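Local atomic coordinates of uncharacterized protein (Legionella pneumophila subsp. pneumophila, PDB entry 5T2X), a protein that is of unknown function and is an all-helical member of the DUF5630 family. Residues 93-107 with 119-133. Residues are numbered along the deposited sequence; the frame is centred on the assembly and turned at random.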
loop_
_atom_site.group_PDB
_atom_site.type_symbol
_atom_site.label_atom_id
_atom_site.label_comp_id
_atom_site.label_asym_id
_atom_site.label_seq_id
_atom_site.Cartn_x
_atom_site.Cartn_y
_atom_site.Cartn_z
ATOM N N GLN A 93 4.471 -8.633 5.406
ATOM C CA GLN A 93 3.449 -7.628 5.133
ATOM C C GLN A 93 3.183 -7.513 3.639
ATOM O O GLN A 93 2.036 -7.325 3.216
ATOM C CB GLN A 93 3.876 -6.279 5.706
ATOM C CG GLN A 93 3.949 -6.252 7.221
ATOM C CD GLN A 93 4.450 -4.926 7.751
ATOM O OE1 GLN A 93 5.452 -4.394 7.275
ATOM N NE2 GLN A 93 3.749 -4.381 8.737
ATOM N N LEU A 94 4.231 -7.632 2.822
ATOM C CA LEU A 94 4.049 -7.570 1.377
ATOM C C LEU A 94 3.257 -8.768 0.869
ATOM O O LEU A 94 2.340 -8.612 0.055
ATOM C CB LEU A 94 5.409 -7.487 0.684
ATOM C CG LEU A 94 5.396 -7.456 -0.844
ATOM C CD1 LEU A 94 4.623 -6.250 -1.355
ATOM C CD2 LEU A 94 6.816 -7.456 -1.387
ATOM N N VAL A 95 3.588 -9.969 1.347
ATOM C CA VAL A 95 2.923 -11.177 0.864
ATOM C C VAL A 95 1.486 -11.238 1.368
ATOM O O VAL A 95 0.556 -11.527 0.604
ATOM C CB VAL A 95 3.721 -12.427 1.273
ATOM C CG1 VAL A 95 2.933 -13.686 0.954
ATOM C CG2 VAL A 95 5.065 -12.449 0.566
ATOM N N LYS A 96 1.281 -10.976 2.661
ATOM C CA LYS A 96 -0.075 -10.978 3.202
ATOM C C LYS A 96 -0.933 -9.911 2.538
ATOM O O LYS A 96 -2.110 -10.145 2.240
ATOM C CB LYS A 96 -0.047 -10.767 4.715
ATOM C CG LYS A 96 0.586 -11.893 5.509
ATOM C CD LYS A 96 0.615 -11.536 6.985
ATOM C CE LYS A 96 1.362 -12.570 7.803
ATOM N NZ LYS A 96 1.479 -12.143 9.225
ATOM N N GLY A 97 -0.359 -8.730 2.296
ATOM C CA GLY A 97 -1.113 -7.672 1.644
ATOM C C GLY A 97 -1.534 -8.041 0.235
ATOM O O GLY A 97 -2.658 -7.751 -0.183
ATOM N N ILE A 98 -0.641 -8.688 -0.515
ATOM C CA ILE A 98 -0.984 -9.135 -1.861
ATOM C C ILE A 98 -2.035 -10.235 -1.806
ATOM O O ILE A 98 -2.987 -10.245 -2.597
ATOM C CB ILE A 98 0.280 -9.596 -2.607
ATOM C CG1 ILE A 98 1.205 -8.410 -2.880
ATOM C CG2 ILE A 98 -0.085 -10.304 -3.906
ATOM C CD1 ILE A 98 2.587 -8.819 -3.343
ATOM N N TYR A 99 -1.886 -11.175 -0.868
ATOM C CA TYR A 99 -2.830 -12.283 -0.771
ATOM C C TYR A 99 -4.228 -11.787 -0.417
ATOM O O TYR A 99 -5.211 -12.142 -1.078
ATOM C CB TYR A 99 -2.345 -13.301 0.262
ATOM C CG TYR A 99 -3.392 -14.328 0.627
ATOM C CD1 TYR A 99 -3.610 -15.442 -0.174
ATOM C CD2 TYR A 99 -4.172 -14.179 1.769
ATOM C CE1 TYR A 99 -4.573 -16.381 0.153
ATOM C CE2 TYR A 99 -5.135 -15.110 2.104
ATOM C CZ TYR A 99 -5.332 -16.209 1.294
ATOM O OH TYR A 99 -6.290 -17.136 1.627
ATOM N N PHE A 100 -4.334 -10.969 0.632
ATOM C CA PHE A 100 -5.641 -10.468 1.047
ATOM C C PHE A 100 -6.280 -9.608 -0.034
ATOM O O PHE A 100 -7.507 -9.616 -0.187
ATOM C CB PHE A 100 -5.513 -9.682 2.352
ATOM C CG PHE A 100 -5.296 -10.545 3.563
ATOM C CD1 PHE A 100 -5.990 -11.735 3.715
ATOM C CD2 PHE A 100 -4.397 -10.170 4.548
ATOM C CE1 PHE A 100 -5.795 -12.531 4.829
ATOM C CE2 PHE A 100 -4.194 -10.962 5.664
ATOM C CZ PHE A 100 -4.895 -12.144 5.805
ATOM N N TYR A 101 -5.474 -8.867 -0.797
ATOM C CA TYR A 101 -6.033 -8.093 -1.899
ATOM C C TYR A 101 -6.532 -9.007 -3.011
ATOM O O TYR A 101 -7.559 -8.727 -3.637
ATOM C CB TYR A 101 -5.001 -7.104 -2.437
ATOM C CG TYR A 101 -5.563 -6.187 -3.498
ATOM C CD1 TYR A 101 -6.334 -5.084 -3.150
ATOM C CD2 TYR A 101 -5.335 -6.426 -4.847
ATOM C CE1 TYR A 101 -6.859 -4.243 -4.115
ATOM C CE2 TYR A 101 -5.855 -5.591 -5.819
ATOM C CZ TYR A 101 -6.614 -4.501 -5.447
ATOM O OH TYR A 101 -7.133 -3.668 -6.411
ATOM N N GLY A 102 -5.819 -10.106 -3.268
ATOM C CA GLY A 102 -6.304 -11.074 -4.236
ATOM C C GLY A 102 -7.611 -11.714 -3.810
ATOM O O GLY A 102 -8.495 -11.956 -4.635
ATOM N N GLN A 103 -7.753 -11.993 -2.510
ATOM C CA GLN A 103 -9.015 -12.521 -2.003
ATOM C C GLN A 103 -10.137 -11.503 -2.144
ATOM O O GLN A 103 -11.292 -11.879 -2.376
ATOM C CB GLN A 103 -8.862 -12.948 -0.542
ATOM C CG GLN A 103 -7.920 -14.125 -0.331
ATOM C CD GLN A 103 -8.373 -15.370 -1.072
ATOM O OE1 GLN A 103 -7.743 -15.792 -2.042
ATOM N NE2 GLN A 103 -9.470 -15.963 -0.617
ATOM N N ALA A 104 -9.820 -10.214 -2.003
ATOM C CA ALA A 104 -10.828 -9.182 -2.215
ATOM C C ALA A 104 -11.277 -9.147 -3.669
ATOM O O ALA A 104 -12.469 -8.981 -3.952
ATOM C CB ALA A 104 -10.287 -7.818 -1.785
ATOM N N ALA A 105 -10.337 -9.312 -4.603
ATOM C CA ALA A 105 -10.693 -9.297 -6.018
ATOM C C ALA A 105 -11.600 -10.469 -6.369
ATOM O O ALA A 105 -12.521 -10.327 -7.182
ATOM C CB ALA A 105 -9.428 -9.315 -6.873
ATOM N N GLU A 106 -11.359 -11.634 -5.761
ATOM C CA GLU A 106 -12.227 -12.782 -5.993
ATOM C C GLU A 106 -13.611 -12.565 -5.397
ATOM O O GLU A 106 -14.606 -13.032 -5.963
ATOM C CB GLU A 106 -11.598 -14.053 -5.418
ATOM C CG GLU A 106 -10.291 -14.458 -6.076
ATOM C CD GLU A 106 -9.758 -15.781 -5.555
ATOM O OE1 GLU A 106 -10.502 -16.481 -4.839
ATOM O OE2 GLU A 106 -8.593 -16.120 -5.860
ATOM N N CYS A 107 -13.698 -11.870 -4.259
ATOM C CA CYS A 107 -15.003 -11.598 -3.664
ATOM C C CYS A 107 -15.837 -10.692 -4.558
ATOM O O CYS A 107 -17.055 -10.871 -4.670
ATOM C CB CYS A 107 -14.833 -10.978 -2.277
ATOM S SG CYS A 107 -14.343 -12.141 -0.986
ATOM N N GLU A 119 -15.684 -8.221 0.107
ATOM C CA GLU A 119 -14.531 -7.539 -0.471
ATOM C C GLU A 119 -13.959 -6.510 0.495
ATOM O O GLU A 119 -12.739 -6.435 0.681
ATOM C CB GLU A 119 -14.914 -6.871 -1.792
ATOM C CG GLU A 119 -13.766 -6.100 -2.427
ATOM C CD GLU A 119 -14.193 -5.278 -3.626
ATOM O OE1 GLU A 119 -15.329 -5.466 -4.111
ATOM O OE2 GLU A 119 -13.388 -4.440 -4.081
ATOM N N LEU A 120 -14.828 -5.713 1.124
ATOM C CA LEU A 120 -14.359 -4.709 2.075
ATOM C C LEU A 120 -13.635 -5.356 3.247
ATOM O O LEU A 120 -12.655 -4.804 3.762
ATOM C CB LEU A 120 -15.535 -3.864 2.569
ATOM C CG LEU A 120 -16.108 -2.846 1.582
ATOM C CD1 LEU A 120 -17.387 -2.224 2.127
ATOM C CD2 LEU A 120 -15.079 -1.771 1.277
ATOM N N GLU A 121 -14.101 -6.528 3.678
ATOM C CA GLU A 121 -13.458 -7.214 4.792
ATOM C C GLU A 121 -12.042 -7.642 4.431
ATOM O O GLU A 121 -11.121 -7.508 5.243
ATOM C CB GLU A 121 -14.306 -8.413 5.216
ATOM C CG GLU A 121 -13.832 -9.119 6.473
ATOM C CD GLU A 121 -14.908 -9.999 7.081
ATOM O OE1 GLU A 121 -15.962 -9.460 7.483
ATOM O OE2 GLU A 121 -14.708 -11.231 7.147
ATOM N N PHE A 122 -11.843 -8.148 3.210
ATOM C CA PHE A 122 -10.497 -8.512 2.784
ATOM C C PHE A 122 -9.652 -7.280 2.479
ATOM O O PHE A 122 -8.437 -7.294 2.705
ATOM C CB PHE A 122 -10.550 -9.428 1.561
ATOM C CG PHE A 122 -10.785 -10.872 1.894
ATOM C CD1 PHE A 122 -9.832 -11.602 2.585
ATOM C CD2 PHE A 122 -11.952 -11.506 1.503
ATOM C CE1 PHE A 122 -10.042 -12.937 2.889
ATOM C CE2 PHE A 122 -12.169 -12.840 1.803
ATOM C CZ PHE A 122 -11.212 -13.556 2.497
ATOM N N LEU A 123 -10.269 -6.211 1.966
ATOM C CA LEU A 123 -9.515 -4.990 1.697
ATOM C C LEU A 123 -8.934 -4.409 2.979
ATOM O O LEU A 123 -7.805 -3.905 2.985
ATOM C CB LEU A 123 -10.406 -3.964 0.996
ATOM C CG LEU A 123 -10.679 -4.182 -0.494
ATOM C CD1 LEU A 123 -11.578 -3.085 -1.039
ATOM C CD2 LEU A 123 -9.379 -4.244 -1.282
ATOM N N LYS A 124 -9.685 -4.486 4.081
ATOM C CA LYS A 124 -9.202 -3.945 5.346
ATOM C C LYS A 124 -8.133 -4.829 5.970
ATOM O O LYS A 124 -7.208 -4.314 6.609
ATOM C CB LYS A 124 -10.375 -3.744 6.308
ATOM C CG LYS A 124 -11.322 -2.639 5.864
ATOM C CD LYS A 124 -12.486 -2.453 6.821
ATOM C CE LYS A 124 -13.403 -1.337 6.342
ATOM N NZ LYS A 124 -14.586 -1.160 7.227
ATOM N N LYS A 125 -8.235 -6.150 5.804
ATOM C CA LYS A 125 -7.140 -7.021 6.217
ATOM C C LYS A 125 -5.902 -6.769 5.369
ATOM O O LYS A 125 -4.774 -6.817 5.873
ATOM C CB LYS A 125 -7.567 -8.486 6.129
ATOM C CG LYS A 125 -8.750 -8.842 7.015
ATOM C CD LYS A 125 -9.230 -10.261 6.754
ATOM C CE LYS A 125 -8.179 -11.285 7.146
ATOM N NZ LYS A 125 -7.867 -11.233 8.600
ATOM N N SER A 126 -6.096 -6.492 4.078
ATOM C CA SER A 126 -4.972 -6.145 3.217
ATOM C C SER A 126 -4.378 -4.798 3.609
ATOM O O SER A 126 -3.154 -4.631 3.615
ATOM C CB SER A 126 -5.420 -6.136 1.757
ATOM O OG SER A 126 -4.337 -5.858 0.888
ATOM N N ALA A 127 -5.231 -3.827 3.947
ATOM C CA ALA A 127 -4.739 -2.527 4.392
ATOM C C ALA A 127 -4.074 -2.615 5.758
ATOM O O ALA A 127 -3.190 -1.806 6.067
ATOM C CB ALA A 127 -5.880 -1.512 4.424
ATOM N N TYR A 128 -4.488 -3.574 6.591
ATOM C CA TYR A 128 -3.811 -3.786 7.866
ATOM C C TYR A 128 -2.354 -4.176 7.657
ATOM O O TYR A 128 -1.497 -3.851 8.487
ATOM C CB TYR A 128 -4.544 -4.855 8.676
ATOM C CG TYR A 128 -3.993 -5.065 10.070
ATOM C CD1 TYR A 128 -4.435 -4.292 11.136
ATOM C CD2 TYR A 128 -3.036 -6.041 10.320
ATOM C CE1 TYR A 128 -3.936 -4.482 12.411
ATOM C CE2 TYR A 128 -2.533 -6.237 11.591
ATOM C CZ TYR A 128 -2.986 -5.455 12.632
ATOM O OH TYR A 128 -2.486 -5.648 13.899
ATOM N N GLN A 129 -2.056 -4.869 6.561
ATOM C CA GLN A 129 -0.688 -5.146 6.145
ATOM C C GLN A 129 -0.097 -4.015 5.311
ATOM O O GLN A 129 1.001 -4.170 4.765
ATOM C CB GLN A 129 -0.636 -6.460 5.361
ATOM C CG GLN A 129 -1.188 -7.653 6.124
ATOM C CD GLN A 129 -0.318 -8.045 7.305
ATOM O OE1 GLN A 129 0.904 -7.900 7.266
ATOM N NE2 GLN A 129 -0.946 -8.544 8.363
ATOM N N HIS A 130 -0.815 -2.894 5.192
ATOM C CA HIS A 130 -0.328 -1.684 4.525
ATOM C C HIS A 130 -0.070 -1.921 3.039
ATOM O O HIS A 130 0.863 -1.366 2.455
ATOM C CB HIS A 130 0.922 -1.139 5.218
ATOM C CG HIS A 130 0.756 -0.958 6.694
ATOM N ND1 HIS A 130 -0.172 -0.098 7.238
ATOM C CD2 HIS A 130 1.395 -1.534 7.740
ATOM C CE1 HIS A 130 -0.098 -0.149 8.556
ATOM N NE2 HIS A 130 0.845 -1.013 8.887
ATOM N N CYS A 131 -0.914 -2.740 2.417
ATOM C CA CYS A 131 -0.801 -2.984 0.986
ATOM C C CYS A 131 -1.258 -1.757 0.206
ATOM O O CYS A 131 -2.323 -1.194 0.482
ATOM C CB CYS A 131 -1.632 -4.203 0.592
ATOM S SG CYS A 131 -1.602 -4.591 -1.170
ATOM N N PHE A 132 -0.448 -1.341 -0.773
ATOM C CA PHE A 132 -0.789 -0.160 -1.561
ATOM C C PHE A 132 -2.073 -0.373 -2.351
ATOM O O PHE A 132 -2.880 0.553 -2.496
ATOM C CB PHE A 132 0.358 0.201 -2.507
ATOM C CG PHE A 132 0.019 1.306 -3.473
ATOM C CD1 PHE A 132 0.153 2.633 -3.103
ATOM C CD2 PHE A 132 -0.443 1.015 -4.749
ATOM C CE1 PHE A 132 -0.163 3.651 -3.986
ATOM C CE2 PHE A 132 -0.763 2.026 -5.634
ATOM C CZ PHE A 132 -0.620 3.347 -5.252
ATOM N N TYR A 133 -2.270 -1.580 -2.887
ATOM C CA TYR A 133 -3.484 -1.867 -3.642
ATOM C C TYR A 133 -4.723 -1.679 -2.778
ATOM O O TYR A 133 -5.749 -1.175 -3.250
ATOM C CB TYR A 133 -3.435 -3.292 -4.196
ATOM C CG TYR A 133 -2.185 -3.624 -4.981
ATOM C CD1 TYR A 133 -1.656 -2.728 -5.899
ATOM C CD2 TYR A 133 -1.531 -4.836 -4.797
ATOM C CE1 TYR A 133 -0.513 -3.032 -6.616
ATOM C CE2 TYR A 133 -0.390 -5.148 -5.506
ATOM C CZ TYR A 133 0.115 -4.244 -6.415
ATOM O OH TYR A 133 1.254 -4.557 -7.122
HETATM O O HOH W 1 1.742 -4.943 2.228
HETATM O O HOH W 2 0.992 -5.046 9.898
HETATM O O HOH W 3 2.725 -9.396 8.484
#
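Helices 93-107 and 119-128 run antiparallel at 168°, with axes 7.8 Å apart at closest approach. Gly97 CA lies 4.4 Å from Ser126 CA, and Ala104 CA is equally close to Glu119 CA. The lack of a side chain at Gly97 leaves room for Cys131 CB, 3.7 Å from Gly97 CA. Ser126 OG donates a 2.7 Å hydrogen bond to Gly97 O, which also accepts from Tyr101 N. Chi1 of -177° turns OG away from the Ser126 backbone N and onto this carbonyl, at a C=O...donor angle of 126° and slightly out of the carbonyl plane. Phe122 is a knob in a hole formed by Phe100, Gln103, Ala104 and Cys107. Gln103 CB sits 3.5 Å from its ring centroid, while Cys107 SG meets the ring edge. Lys125 CE makes a CH-pi contact over one Phe100 face; its NZ goes on to a salt bridge with Glu51. Past the turn, Tyr133 CB stands 3.4 Å from the Tyr101 ring centroid, squarely over the face. Water bridges Gln93 O and Gln129 O; another joins Lys96 NZ to Gln129 OE1. His130, with positive phi, is the C' residue of a Schellman motif ending helix 117-128. Cys131 occupies the N-cap position of helix 132-147. The arrangement is an antiparallel helical hairpin, with Phe122 as a single knob in its interface.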